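Local coordinates for protein DNA endonuclease i-cvui (Chlorella vulgaris, PDB 5A77) that cleaves DNA as a LAGLIDADG homing endonuclease and is probably responsible for the spread of its intron, at residues Thr52-Phe55 against Ile56-Ile60; Gln88-Leu91 against Glu92-Pro96; Thr118-Pro121 against Ser122-Met125. All coordinates share one frame; numbering follows the deposited sequence.

Overall arrangement
The three contacts are worked examples of how a LAGLIDADG endonuclease begins and ends its helices. Contact 1 (52-60) opens helix 55-64 next to the metal-binding end of the subunit, where the side chain of Q53 lies about 7 Å from a bound magnesium ion. Contact 2 (88-96) closes helix 84-94; its centre is 20 Å from that of contact 1, with nearest atoms about 7 Å apart. Contact 3 (118-125) starts helix 121-135 across the chain's centre from contact 1, their centres 38 Å apart, and meets a DNA phosphate instead of the metal. Contacts 2 and 3 are 25 Å apart between centres. None of the three touches another.

Contact 1: Thr52-Phe55 against Ile56-Ile60. Unlike the reference sequence in segment 52-55: Q53 (reference Arg).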
ATOM      1  N   THR B  52      -2.009 -14.737  -4.335  1.00 51.30           N
ATOM      2  CA  THR B  52      -1.858 -14.511  -5.770  1.00 55.64           C
ATOM      3  C   THR B  52      -0.431 -14.104  -6.103  1.00 54.70           C
ATOM      4  O   THR B  52       0.198 -14.662  -7.004  1.00 56.35           O
ATOM      5  CB  THR B  52      -2.802 -13.383  -6.278  1.00 60.21           C
ATOM      6  OG1 THR B  52      -4.170 -13.697  -5.983  1.00 58.97           O
ATOM      7  CG2 THR B  52      -2.625 -13.171  -7.775  1.00 59.20           C
ATOM      8  N   GLN B  53       0.070 -13.116  -5.363  1.00 49.95           N
ATOM      9  CA  GLN B  53       1.400 -12.592  -5.604  1.00 47.67           C
ATOM     10  C   GLN B  53       2.245 -12.729  -4.368  1.00 48.62           C
ATOM     11  O   GLN B  53       2.925 -11.792  -3.946  1.00 46.66           O
ATOM     12  CB  GLN B  53       1.343 -11.141  -6.050  1.00 52.13           C
ATOM     13  CG  GLN B  53       0.017 -10.721  -6.643  1.00 55.05           C
ATOM     14  CD  GLN B  53       0.147  -9.408  -7.373  1.00 58.32           C
ATOM     15  OE1 GLN B  53       0.990  -9.270  -8.259  1.00 58.03           O
ATOM     16  NE2 GLN B  53      -0.640  -8.414  -6.966  1.00 56.53           N
ATOM     17  N   HIS B  54       2.199 -13.936  -3.819  1.00 50.49           N
ATOM     18  CA  HIS B  54       3.002 -14.354  -2.688  1.00 41.64           C
ATOM     19  C   HIS B  54       4.479 -14.012  -2.881  1.00 43.07           C
ATOM     20  O   HIS B  54       5.206 -13.801  -1.912  1.00 44.63           O
ATOM     21  CB  HIS B  54       2.801 -15.857  -2.488  1.00 47.14           C
ATOM     22  CG  HIS B  54       3.561 -16.433  -1.330  1.00 48.76           C
ATOM     23  ND1 HIS B  54       2.951 -16.752  -0.130  1.00 43.48           N
ATOM     24  CD2 HIS B  54       4.857 -16.761  -1.183  1.00 44.94           C
ATOM     25  CE1 HIS B  54       3.839 -17.250   0.696  1.00 47.76           C
ATOM     26  NE2 HIS B  54       5.029 -17.263   0.077  1.00 46.09           N
ATOM     27  N   PHE B  55       4.920 -13.932  -4.134  1.00 46.09           N
ATOM     28  CA  PHE B  55       6.339 -13.732  -4.421  1.00 45.96           C
ATOM     29  C   PHE B  55       6.901 -12.407  -3.895  1.00 45.64           C
ATOM     30  O   PHE B  55       8.076 -12.343  -3.525  1.00 43.68           O
ATOM     31  CB  PHE B  55       6.609 -13.852  -5.933  1.00 47.30           C
ATOM     32  CG  PHE B  55       6.067 -12.713  -6.773  1.00 44.09           C
ATOM     33  CD1 PHE B  55       6.827 -11.574  -7.001  1.00 44.76           C
ATOM     34  CD2 PHE B  55       4.828 -12.818  -7.392  1.00 46.72           C
ATOM     35  CE1 PHE B  55       6.340 -10.530  -7.781  1.00 46.85           C
ATOM     36  CE2 PHE B  55       4.333 -11.786  -8.188  1.00 49.35           C
ATOM     37  CZ  PHE B  55       5.089 -10.636  -8.380  1.00 45.73           C
ATOM     38  N   ILE B  56       6.072 -11.363  -3.856  1.00 44.77           N
ATOM     39  CA  ILE B  56       6.526 -10.038  -3.415  1.00 44.94           C
ATOM     40  C   ILE B  56       6.979 -10.044  -1.927  1.00 40.90           C
ATOM     41  O   ILE B  56       7.910  -9.330  -1.557  1.00 36.51           O
ATOM     42  CB  ILE B  56       5.419  -8.953  -3.655  1.00 42.99           C
ATOM     43  CG1 ILE B  56       6.019  -7.541  -3.748  1.00 42.87           C
ATOM     44  CG2 ILE B  56       4.305  -9.018  -2.612  1.00 40.97           C
ATOM     45  CD1 ILE B  56       6.901  -7.317  -4.972  1.00 45.34           C
ATOM     46  N   LEU B  57       6.342 -10.871  -1.099  1.00 33.55           N
ATOM     47  CA  LEU B  57       6.704 -10.985   0.309  1.00 40.44           C
ATOM     48  C   LEU B  57       8.054 -11.703   0.516  1.00 43.69           C
ATOM     49  O   LEU B  57       8.770 -11.436   1.487  1.00 38.42           O
ATOM     50  CB  LEU B  57       5.602 -11.717   1.076  1.00 38.86           C
ATOM     51  CG  LEU B  57       4.238 -11.041   1.003  1.00 35.97           C
ATOM     52  CD1 LEU B  57       3.241 -11.782   1.858  1.00 36.23           C
ATOM     53  CD2 LEU B  57       4.362  -9.606   1.475  1.00 38.18           C
ATOM     54  N   LEU B  58       8.385 -12.615  -0.400  1.00 41.56           N
ATOM     55  CA  LEU B  58       9.698 -13.247  -0.432  1.00 38.31           C
ATOM     56  C   LEU B  58      10.765 -12.268  -0.927  1.00 43.86           C
ATOM     57  O   LEU B  58      11.902 -12.315  -0.467  1.00 45.46           O
ATOM     58  CB  LEU B  58       9.678 -14.492  -1.318  1.00 41.63           C
ATOM     59  CG  LEU B  58       8.712 -15.605  -0.899  1.00 43.92           C
ATOM     60  CD1 LEU B  58       8.767 -16.770  -1.886  1.00 42.53           C
ATOM     61  CD2 LEU B  58       8.994 -16.079   0.524  1.00 37.50           C
ATOM     62  N   ASP B  59      10.404 -11.385  -1.863  1.00 44.43           N
ATOM     63  CA  ASP B  59      11.299 -10.294  -2.263  1.00 43.87           C
ATOM     64  C   ASP B  59      11.592  -9.347  -1.082  1.00 43.81           C
ATOM     65  O   ASP B  59      12.686  -8.802  -0.956  1.00 43.92           O
ATOM     66  CB  ASP B  59      10.710  -9.478  -3.412  1.00 45.19           C
ATOM     67  CG  ASP B  59      10.695 -10.225  -4.734  1.00 54.00           C
ATOM     68  OD1 ASP B  59      11.362 -11.284  -4.856  1.00 58.38           O
ATOM     69  OD2 ASP B  59      10.026  -9.726  -5.669  1.00 54.17           O
ATOM     70  N   ILE B  60      10.602  -9.139  -0.229  1.00 38.07           N
ATOM     71  CA  ILE B  60      10.766  -8.201   0.869  1.00 44.26           C
ATOM     72  C   ILE B  60      11.649  -8.829   1.934  1.00 46.19           C
ATOM     73  O   ILE B  60      12.504  -8.170   2.514  1.00 45.32           O
ATOM     74  CB  ILE B  60       9.408  -7.777   1.463  1.00 41.89           C
ATOM     75  CG1 ILE B  60       8.678  -6.851   0.483  1.00 37.71           C
ATOM     76  CG2 ILE B  60       9.608  -7.080   2.803  1.00 39.52           C
ATOM     77  CD1 ILE B  60       7.198  -6.707   0.734  1.00 35.63           C
TER
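Q53 and I56 are joined by a backbone hydrogen bond at the turn that leads from strand 39-50 into helix 55-64. I56 N points at Q53 O over 3.2 Å and fairly straight, with an N-H...O angle of 159°, though the donor sits above the carbonyl plane. One residue on, L57 N reaches H54 O in the same i to i+3 manner and more bent. The pattern then lengthens: F55 O receives D59 N at 3.0 Å, in the carbonyl plane, as an i to i+4 bond, and L58 N adds only a weak one. I60 N follows with a weak bond to I56 O. The carbonyls of Q53, H54 and F55 therefore each have a backbone donor on the first turn. Before it, T52 OG1 is hydrogen-bonded to S50 OG. The imidazole of H54 is satisfied through ND1, hydrogen-bonded to S77 OG. With CG anti to the backbone N (chi1 -179°), the ring reaches forward to L58, its CD2 edge meeting L58 CD1, in the ring plane, at 4.0 Å. This pair packs against V69 of strand 68-71. The F55 ring presents its own edge to the carboxylate of D59, CD1 lying 3.9 Å from OD2. From I56, the methyl CG2 rests 3.4 Å from Q53 O, while L100 of the second subunit packs against Q53, F55 and I56. I56 and I60 touch W14 of helix 6-22, which carries the LAGLIDADG sequence. Such a strand-to-helix junction, its helix laid on the antiparallel sheet, belongs to the alpha-beta-beta-alpha-beta-beta-alpha fold of the LAGLIDADG endonucleases.

Contact 2: Gln88-Leu91 against Glu92-Pro96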
ATOM      1  N   GLN B  88      13.953  -3.997  15.362  1.00 41.77           N
ATOM      2  CA  GLN B  88      14.698  -2.756  15.519  1.00 41.29           C
ATOM      3  C   GLN B  88      15.457  -2.532  14.244  1.00 41.48           C
ATOM      4  O   GLN B  88      15.243  -1.561  13.551  1.00 43.64           O
ATOM      5  CB  GLN B  88      15.655  -2.798  16.726  1.00 41.36           C
ATOM      6  CG  GLN B  88      16.362  -1.466  16.987  1.00 45.25           C
ATOM      7  CD  GLN B  88      17.450  -1.554  18.050  1.00 46.51           C
ATOM      8  OE1 GLN B  88      17.522  -2.526  18.810  1.00 46.77           O
ATOM      9  NE2 GLN B  88      18.294  -0.530  18.116  1.00 39.08           N
ATOM     10  N   THR B  89      16.297  -3.489  13.897  1.00 44.99           N
ATOM     11  CA  THR B  89      17.126  -3.390  12.700  1.00 47.79           C
ATOM     12  C   THR B  89      16.349  -3.078  11.418  1.00 45.60           C
ATOM     13  O   THR B  89      16.858  -2.405  10.530  1.00 48.56           O
ATOM     14  CB  THR B  89      17.923  -4.682  12.530  1.00 48.18           C
ATOM     15  OG1 THR B  89      18.802  -4.807  13.653  1.00 51.41           O
ATOM     16  CG2 THR B  89      18.754  -4.665  11.260  1.00 45.96           C
ATOM     17  N   THR B  90      15.107  -3.525  11.331  1.00 40.56           N
ATOM     18  CA  THR B  90      14.325  -3.210  10.146  1.00 46.11           C
ATOM     19  C   THR B  90      13.847  -1.748  10.165  1.00 44.62           C
ATOM     20  O   THR B  90      13.770  -1.090   9.126  1.00 45.59           O
ATOM     21  CB  THR B  90      13.118  -4.158  10.003  1.00 44.29           C
ATOM     22  OG1 THR B  90      13.596  -5.505   9.911  1.00 47.09           O
ATOM     23  CG2 THR B  90      12.331  -3.829   8.750  1.00 44.80           C
ATOM     24  N   LEU B  91      13.556  -1.232  11.349  1.00 41.86           N
ATOM     25  CA  LEU B  91      12.943   0.078  11.454  1.00 44.66           C
ATOM     26  C   LEU B  91      13.899   1.212  11.076  1.00 47.01           C
ATOM     27  O   LEU B  91      13.491   2.124  10.340  1.00 42.32           O
ATOM     28  CB  LEU B  91      12.377   0.273  12.856  1.00 41.34           C
ATOM     29  CG  LEU B  91      11.055  -0.499  12.938  1.00 40.83           C
ATOM     30  CD1 LEU B  91      10.446  -0.489  14.329  1.00 40.66           C
ATOM     31  CD2 LEU B  91      10.070   0.062  11.928  1.00 46.33           C
ATOM     32  N   GLU B  92      15.125   1.103  11.515  1.00 43.93           N
ATOM     33  CA  GLU B  92      16.149   2.044  11.207  1.00 48.00           C
ATOM     34  C   GLU B  92      16.476   2.086   9.715  1.00 46.69           C
ATOM     35  O   GLU B  92      17.096   3.002   9.236  1.00 48.66           O
ATOM     36  CB  GLU B  92      17.406   1.734  12.039  1.00 50.31           C
ATOM     37  CG  GLU B  92      17.254   0.706  13.167  1.00 52.68           C
ATOM     38  CD  GLU B  92      18.277   0.862  14.289  1.00 58.77           C
ATOM     39  OE1 GLU B  92      18.020   1.637  15.220  1.00 55.47           O
ATOM     40  OE2 GLU B  92      19.332   0.204  14.263  1.00 61.48           O
ATOM     41  N   LYS B  93      16.070   1.074   8.979  1.00 50.34           N
ATOM     42  CA  LYS B  93      16.225   1.021   7.527  1.00 44.43           C
ATOM     43  C   LYS B  93      15.150   1.869   6.890  1.00 45.46           C
ATOM     44  O   LYS B  93      15.429   2.676   6.012  1.00 49.40           O
ATOM     45  CB  LYS B  93      16.152  -0.413   7.009  1.00 46.40           C
ATOM     46  CG  LYS B  93      17.480  -1.127   7.013  1.00 47.19           C
ATOM     47  CD  LYS B  93      17.281  -2.617   6.989  1.00 42.73           C
ATOM     48  CE  LYS B  93      18.585  -3.338   7.218  1.00 43.40           C
ATOM     49  NZ  LYS B  93      18.344  -4.780   7.525  1.00 53.26           N
ATOM     50  N   LEU B  94      13.922   1.696   7.369  1.00 45.77           N
ATOM     51  CA  LEU B  94      12.749   2.343   6.785  1.00 43.82           C
ATOM     52  C   LEU B  94      12.517   3.757   7.303  1.00 42.88           C
ATOM     53  O   LEU B  94      12.105   4.639   6.552  1.00 40.43           O
ATOM     54  CB  LEU B  94      11.510   1.487   7.051  1.00 41.04           C
ATOM     55  CG  LEU B  94      11.663   0.093   6.440  1.00 46.19           C
ATOM     56  CD1 LEU B  94      10.460  -0.808   6.706  1.00 43.31           C
ATOM     57  CD2 LEU B  94      11.909   0.239   4.953  1.00 42.92           C
ATOM     58  N   LEU B  95      12.793   3.950   8.592  1.00 46.11           N
ATOM     59  CA  LEU B  95      12.563   5.201   9.325  1.00 41.70           C
ATOM     60  C   LEU B  95      12.789   6.496   8.539  1.00 44.26           C
ATOM     61  O   LEU B  95      11.918   7.366   8.541  1.00 43.44           O
ATOM     62  CB  LEU B  95      13.447   5.205  10.571  1.00 46.09           C
ATOM     63  CG  LEU B  95      12.937   5.785  11.876  1.00 47.06           C
ATOM     64  CD1 LEU B  95      11.491   5.402  12.102  1.00 41.85           C
ATOM     65  CD2 LEU B  95      13.825   5.241  12.988  1.00 49.74           C
ATOM     66  N   PRO B  96      13.940   6.631   7.846  1.00 47.18           N
ATOM     67  CA  PRO B  96      14.120   7.863   7.065  1.00 45.31           C
ATOM     68  C   PRO B  96      13.101   8.051   5.930  1.00 48.34           C
ATOM     69  O   PRO B  96      12.977   9.166   5.409  1.00 48.01           O
ATOM     70  CB  PRO B  96      15.529   7.702   6.480  1.00 47.67           C
ATOM     71  CG  PRO B  96      16.208   6.714   7.366  1.00 51.64           C
ATOM     72  CD  PRO B  96      15.132   5.764   7.766  1.00 47.90           C
TER
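T90 and L94 belong to the last turn of helix 84-94, a helix of the LAGLIDADG fold that packs on helix 102-114, and their backbones show how such a turn winds down. Among the main-chain bonds, that from E92 N to Q88 O is weak, at 3.4 Å; the same oxygen also takes an i+3 bond from L91 N. T90 O is shared by two donors, L94 N at 3.3 Å in the carbonyl plane and K93 N at 3.2 Å well above it, so i+4 and i+3 bonds overlap on one oxygen. P96, without an N-H, cannot continue the series to E92 O.

Two polar pairs lie one helical turn apart. E92 has CG nearly eclipsed with its backbone N (chi1 -11°), which brings the chain close over Q88 O and sets its OE1 3.6 Å from Q88 NE2, a loose polar approach with the amide and carboxylate planes turned 75° apart. K93 runs extended alongside T89, the two side chains pointing the same way. Its methylenes pass T89 O, CD being 3.6 Å from it, and NZ goes on to T89 CG2 at 3.8 Å and to the carbonyl of L64 in a weak hydrogen bond. An alanine here would probably leave L64 O without this donor and strip the methylenes from beside the T89 carbonyl.

The apolar contacts face inward. T90 CG2 lies 4.1 Å from L94 CD1, again side by side, while T90 OG1 turns back to hydrogen-bond S86 O; L91 and L95 both meet L109 of helix 102-114.

The backbone closes the helix with a short hydrogen bond, L95 N to L91 O at 2.6 Å, with a C=O...N angle of 174°.

Contact 3: Thr118-Pro121 against Ser122-Met125; sequences TKDP and SVLM. With nucleotides of chain C.
An aspartate N-cap opens helix 121-135, with D120 in the capping position and T118 and L124 packing beside it. D120 OD1 accepts the N-H of S122 at 3.4 Å, a weak but fairly straight bond that closes an Asx turn across P121, whose nitrogen has no hydrogen to offer. The second carboxylate oxygen, OD2, takes a weak bond from S122 OG at 3.0 Å, so both oxygens are turned toward the same serine. The side chain gets there because CG stands anti to the D120 backbone N (chi1 179°). The D120 carbonyl is engaged as well: L124 N approaches it nearly along the C=O direction at 2.8 Å, with V123 N adding a weak bond. P121 O receives a long, weak bond from M125 N. A carboxylate at this end of the helix would probably be favoured by the helix dipole.

Side chains fill in around these bonds. V123 CG1 rests 3.8 Å from T118 CA, and V123 CG2 lies 3.1 Å from D120 OD2, these two side chains crossing at about a right angle. The T118 hydroxyl lies against the L124 side chain, OG1 closest to CD1 at 3.0 Å. K119 bends away from the helix toward the DNA, its CD 3.1 Å from OP1 of DC2 of chain C, while NZ, 4.0 Å from the same oxygen, would probably add a long-range attraction. T118 packs on another phosphate. An aspartate N-cap with its Asx turn is typical of helix starts, here at the loop between helices 102-114 and 121-135 that meets the DNA backbone.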
ATOM      1  N   THR B 118      12.095  -6.035  30.763  1.00 44.94           N
ATOM      2  CA  THR B 118      10.661  -6.131  31.012  1.00 46.93           C
ATOM      3  C   THR B 118      10.316  -7.158  32.113  1.00 43.77           C
ATOM      4  O   THR B 118       9.143  -7.421  32.385  1.00 44.36           O
ATOM      5  CB  THR B 118       9.890  -6.489  29.732  1.00 41.61           C
ATOM      6  OG1 THR B 118       8.492  -6.391  30.002  1.00 44.93           O
ATOM      7  CG2 THR B 118      10.195  -7.919  29.310  1.00 39.94           C
ATOM      8  N   LYS B 119      11.329  -7.734  32.747  1.00 43.25           N
ATOM      9  CA  LYS B 119      11.082  -8.587  33.907  1.00 46.99           C
ATOM     10  C   LYS B 119      10.783  -7.740  35.159  1.00 46.32           C
ATOM     11  O   LYS B 119      10.139  -8.203  36.102  1.00 46.41           O
ATOM     12  CB  LYS B 119      12.262  -9.535  34.149  1.00 45.79           C
ATOM     13  CG  LYS B 119      11.923 -11.019  33.895  1.00 48.07           C
ATOM     14  CD  LYS B 119      10.579 -11.373  34.554  1.00 47.75           C
ATOM     15  CE  LYS B 119      10.658 -11.154  36.089  1.00 57.64           C
ATOM     16  NZ  LYS B 119       9.481 -11.544  36.926  1.00 55.09           N
ATOM     17  N   ASP B 120      11.224  -6.485  35.142  1.00 46.52           N
ATOM     18  CA  ASP B 120      10.811  -5.486  36.132  1.00 47.82           C
ATOM     19  C   ASP B 120       9.348  -5.059  35.883  1.00 43.36           C
ATOM     20  O   ASP B 120       9.032  -4.555  34.820  1.00 44.81           O
ATOM     21  CB  ASP B 120      11.753  -4.273  36.069  1.00 46.58           C
ATOM     22  CG  ASP B 120      11.383  -3.183  37.056  1.00 54.15           C
ATOM     23  OD1 ASP B 120      10.617  -3.466  37.997  1.00 59.24           O
ATOM     24  OD2 ASP B 120      11.838  -2.028  36.892  1.00 61.08           O
ATOM     25  N   PRO B 121       8.458  -5.262  36.870  1.00 43.79           N
ATOM     26  CA  PRO B 121       7.020  -4.974  36.760  1.00 43.56           C
ATOM     27  C   PRO B 121       6.680  -3.510  36.443  1.00 49.17           C
ATOM     28  O   PRO B 121       5.630  -3.243  35.850  1.00 45.33           O
ATOM     29  CB  PRO B 121       6.480  -5.344  38.139  1.00 42.44           C
ATOM     30  CG  PRO B 121       7.454  -6.316  38.682  1.00 48.15           C
ATOM     31  CD  PRO B 121       8.790  -5.907  38.152  1.00 47.74           C
ATOM     32  N   SER B 122       7.535  -2.573  36.836  1.00 47.96           N
ATOM     33  CA  SER B 122       7.306  -1.184  36.455  1.00 46.87           C
ATOM     34  C   SER B 122       7.800  -0.953  35.027  1.00 45.49           C
ATOM     35  O   SER B 122       7.260  -0.115  34.305  1.00 43.87           O
ATOM     36  CB  SER B 122       7.991  -0.224  37.433  1.00 46.29           C
ATOM     37  OG  SER B 122       9.401  -0.392  37.423  1.00 51.82           O
ATOM     38  N   VAL B 123       8.811  -1.712  34.614  1.00 44.27           N
ATOM     39  CA  VAL B 123       9.354  -1.571  33.267  1.00 45.23           C
ATOM     40  C   VAL B 123       8.393  -2.192  32.262  1.00 40.93           C
ATOM     41  O   VAL B 123       8.201  -1.668  31.165  1.00 37.41           O
ATOM     42  CB  VAL B 123      10.738  -2.227  33.117  1.00 46.39           C
ATOM     43  CG1 VAL B 123      11.087  -2.420  31.614  1.00 42.17           C
ATOM     44  CG2 VAL B 123      11.799  -1.416  33.857  1.00 37.55           C
ATOM     45  N   LEU B 124       7.779  -3.305  32.640  1.00 39.45           N
ATOM     46  CA  LEU B 124       6.726  -3.872  31.812  1.00 43.22           C
ATOM     47  C   LEU B 124       5.567  -2.870  31.706  1.00 44.90           C
ATOM     48  O   LEU B 124       4.879  -2.796  30.679  1.00 44.24           O
ATOM     49  CB  LEU B 124       6.244  -5.206  32.380  1.00 41.09           C
ATOM     50  CG  LEU B 124       5.119  -5.883  31.593  1.00 39.11           C
ATOM     51  CD1 LEU B 124       5.502  -6.091  30.141  1.00 38.60           C
ATOM     52  CD2 LEU B 124       4.709  -7.190  32.226  1.00 33.52           C
ATOM     53  N   MET B 125       5.371  -2.085  32.760  1.00 43.58           N
ATOM     54  CA  MET B 125       4.267  -1.140  32.793  1.00 43.74           C
ATOM     55  C   MET B 125       4.470   0.062  31.873  1.00 40.61           C
ATOM     56  O   MET B 125       3.529   0.478  31.200  1.00 41.63           O
ATOM     57  CB  MET B 125       4.023  -0.644  34.210  1.00 43.75           C
ATOM     58  CG  MET B 125       2.690   0.048  34.332  1.00 44.42           C
ATOM     59  SD  MET B 125       1.346  -1.127  34.114  1.00 51.75           S
ATOM     60  CE  MET B 125       0.298  -0.191  33.001  1.00 42.79           C
TER
ATOM     61  P    DC C   2       9.718 -15.035  33.251  1.00 37.82           P
ATOM     62  OP1  DC C   2      10.484 -14.453  34.378  1.00 48.21           O
ATOM     63  OP2  DC C   2       8.264 -14.775  33.107  1.00 33.44           O
ATOM     64  O5'  DC C   2      10.488 -14.625  31.910  1.00 44.60           O
ATOM     65  C5'  DC C   2       9.831 -14.684  30.645  1.00 38.42           C
ATOM     66  C4'  DC C   2      10.835 -14.939  29.539  1.00 38.00           C
ATOM     67  O4'  DC C   2      10.891 -16.367  29.283  1.00 39.34           O
ATOM     68  C3'  DC C   2      10.504 -14.266  28.208  1.00 40.83           C
ATOM     69  O3'  DC C   2      11.647 -13.594  27.661  1.00 36.60           O
ATOM     70  C2'  DC C   2      10.036 -15.408  27.302  1.00 38.77           C
ATOM     71  C1'  DC C   2      10.677 -16.642  27.921  1.00 39.65           C
ATOM     72  N1   DC C   2       9.795 -17.841  27.799  1.00 37.78           N
ATOM     73  C2   DC C   2      10.057 -18.778  26.810  1.00 35.80           C
ATOM     74  O2   DC C   2      11.049 -18.620  26.079  1.00 36.43           O
ATOM     75  N3   DC C   2       9.232 -19.848  26.688  1.00 37.11           N
ATOM     76  C4   DC C   2       8.171 -19.971  27.490  1.00 37.29           C
ATOM     77  N4   DC C   2       7.385 -21.048  27.334  1.00 37.31           N
ATOM     78  C5   DC C   2       7.882 -19.012  28.497  1.00 37.09           C
ATOM     79  C6   DC C   2       8.703 -17.966  28.606  1.00 37.83           C
TER